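Local coordinates for methyl-coenzyme M reductase gamma subunit (Methermicoccus shengliensis DSM 18856, PDB 7NKG), which forms part of the enzyme complex that carries factor 430 and coenzyme M and probably catalyses the methane-forming step of methanogenesis or its reversal, at residues 177-182 / 195-200. Numbering follows the deposited sequence.
Sequences RLEGGT and DRKVDL
Thr182 holds OG1 opposite its backbone N (chi1 -163°), and Asp199 places its carboxylate carbon in the same relation to its own N (chi1 -172°), so that hydroxyl and carboxylate meet across the end of a three-stranded antiparallel sheet. The segments belong to a beta-meander: strand 176-179 passes into strand 182-187 through a hairpin whose type I' beta turn runs from Glu179 to Thr182, and 193-201 follows on the far side of that middle strand. The pair illustrates how the edge strand of a meander and the tip of its hairpin can be tied by polar side chains at the surface. Thr182 OG1 donates to Asp199 OD1 at 2.6 Å, reaching the syn side of the carboxylate 21° out of its plane, while the two side chains lie roughly at right angles. A water bridges the pair, donating to Thr182 OG1 at 2.7 Å and, through a weak bond, to Asp199 OD2. Asp199 OD1 also accepts from the backbone N of Gly201, which helps fix the rotation of the carboxylate.

Over the middle strand, where both side chains rest on Ile184, Glu179, extended beyond CG, meets Lys197 obliquely, the lysine chain bending partway along to bring its ammonium group in. The resulting salt bridge, Lys197 NZ to Glu179 OE1, is weak as a hydrogen bond at 3.3 Å. The carboxylate's other oxygen takes Arg177, itself paired to Asp174 and Asp186; Arg177 NH2 lies 2.9 Å from Glu179 OE2, approaching from above the carboxylate plane.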
loop_
_atom_site.group_PDB
_atom_site.type_symbol
_atom_site.label_atom_id
_atom_site.label_comp_id
_atom_site.label_asym_id
_atom_site.label_seq_id
_atom_site.Cartn_x
_atom_site.Cartn_y
_atom_site.Cartn_z
ATOM N N ARG C 177 36.782 33.050 -15.905
ATOM C CA ARG C 177 36.399 34.021 -16.915
ATOM C C ARG C 177 37.601 34.462 -17.726
ATOM O O ARG C 177 38.740 34.266 -17.312
ATOM C CB ARG C 177 35.714 35.235 -16.252
ATOM C CG ARG C 177 36.664 36.191 -15.520
ATOM C CD ARG C 177 35.951 37.005 -14.453
ATOM N NE ARG C 177 35.547 36.164 -13.319
ATOM C CZ ARG C 177 36.351 35.745 -12.341
ATOM N NH1 ARG C 177 35.879 34.966 -11.376
ATOM N NH2 ARG C 177 37.632 36.114 -12.313
ATOM N N LEU C 178 37.336 35.070 -18.878
ATOM C CA LEU C 178 38.381 35.572 -19.745
ATOM C C LEU C 178 38.742 36.942 -19.195
ATOM O O LEU C 178 37.890 37.840 -19.182
ATOM C CB LEU C 178 37.853 35.636 -21.192
ATOM C CG LEU C 178 38.823 36.060 -22.271
ATOM C CD1 LEU C 178 39.931 35.019 -22.478
ATOM C CD2 LEU C 178 38.070 36.293 -23.596
ATOM N N GLU C 179 39.952 37.051 -18.624
ATOM C CA GLU C 179 40.482 38.265 -18.000
ATOM C C GLU C 179 41.763 38.652 -18.686
ATOM O O GLU C 179 42.767 37.958 -18.514
ATOM C CB GLU C 179 40.839 38.009 -16.534
ATOM C CG GLU C 179 39.667 37.749 -15.632
ATOM C CD GLU C 179 39.938 38.065 -14.177
ATOM O OE1 GLU C 179 41.114 37.987 -13.747
ATOM O OE2 GLU C 179 38.968 38.415 -13.468
ATOM N N GLY C 180 41.726 39.730 -19.454
ATOM C CA GLY C 180 42.901 40.253 -20.135
ATOM C C GLY C 180 43.675 39.256 -20.965
ATOM O O GLY C 180 44.870 39.087 -20.747
ATOM N N GLY C 181 42.998 38.606 -21.905
ATOM C CA GLY C 181 43.603 37.675 -22.850
ATOM C C GLY C 181 43.887 36.266 -22.365
ATOM O O GLY C 181 44.468 35.483 -23.117
ATOM N N THR C 182 43.433 35.890 -21.153
ATOM C CA THR C 182 43.632 34.517 -20.664
ATOM C C THR C 182 42.478 34.088 -19.763
ATOM O O THR C 182 41.782 34.945 -19.219
ATOM C CB THR C 182 44.966 34.381 -19.905
ATOM O OG1 THR C 182 45.303 32.988 -19.805
ATOM C CG2 THR C 182 44.940 35.082 -18.525
ATOM N N ASP C 195 42.507 31.980 -2.604
ATOM C CA ASP C 195 43.438 33.064 -2.270
ATOM C C ASP C 195 44.508 33.233 -3.385
ATOM O O ASP C 195 45.555 33.848 -3.157
ATOM C CB ASP C 195 44.070 32.844 -0.885
ATOM C CG ASP C 195 44.930 31.612 -0.702
ATOM O OD1 ASP C 195 45.043 30.817 -1.656
ATOM O OD2 ASP C 195 45.469 31.430 0.411
ATOM N N ARG C 196 44.213 32.745 -4.610
ATOM C CA ARG C 196 45.107 32.813 -5.754
ATOM C C ARG C 196 44.290 32.898 -7.053
ATOM O O ARG C 196 43.091 32.587 -7.080
ATOM C CB ARG C 196 45.989 31.539 -5.793
ATOM C CG ARG C 196 45.202 30.244 -6.141
ATOM C CD ARG C 196 46.104 29.045 -6.259
ATOM N NE ARG C 196 46.670 28.662 -4.963
ATOM C CZ ARG C 196 47.818 28.009 -4.787
ATOM N NH1 ARG C 196 48.550 27.631 -5.833
ATOM N NH2 ARG C 196 48.242 27.718 -3.564
ATOM N N LYS C 197 44.967 33.271 -8.125
ATOM C CA LYS C 197 44.413 33.274 -9.464
ATOM C C LYS C 197 45.118 32.127 -10.181
ATOM O O LYS C 197 46.354 32.045 -10.131
ATOM C CB LYS C 197 44.708 34.602 -10.185
ATOM C CG LYS C 197 43.747 35.705 -9.811
ATOM C CD LYS C 197 44.078 37.054 -10.446
ATOM C CE LYS C 197 44.478 37.077 -11.934
ATOM N NZ LYS C 197 44.189 38.370 -12.625
ATOM N N VAL C 198 44.351 31.205 -10.775
ATOM C CA VAL C 198 44.942 30.103 -11.521
ATOM C C VAL C 198 44.759 30.427 -13.000
ATOM O O VAL C 198 43.639 30.691 -13.451
ATOM C CB VAL C 198 44.362 28.725 -11.133
ATOM C CG1 VAL C 198 44.907 27.631 -12.048
ATOM C CG2 VAL C 198 44.682 28.410 -9.675
ATOM N N ASP C 199 45.861 30.447 -13.743
ATOM C CA ASP C 199 45.853 30.767 -15.162
ATOM C C ASP C 199 45.690 29.491 -15.991
ATOM O O ASP C 199 46.628 28.693 -16.093
ATOM C CB ASP C 199 47.157 31.495 -15.529
ATOM C CG ASP C 199 47.206 32.058 -16.935
ATOM O OD1 ASP C 199 46.295 31.741 -17.737
ATOM O OD2 ASP C 199 48.159 32.804 -17.237
ATOM N N LEU C 200 44.501 29.310 -16.585
ATOM C CA LEU C 200 44.221 28.166 -17.452
ATOM C C LEU C 200 44.560 28.409 -18.936
ATOM O O LEU C 200 44.288 27.542 -19.762
ATOM C CB LEU C 200 42.760 27.723 -17.293
ATOM C CG LEU C 200 42.296 27.371 -15.871
ATOM C CD1 LEU C 200 40.840 26.910 -15.890
ATOM C CD2 LEU C 200 43.172 26.293 -15.224
HETATM O O HOH W 1 47.915 32.731 -20.560
#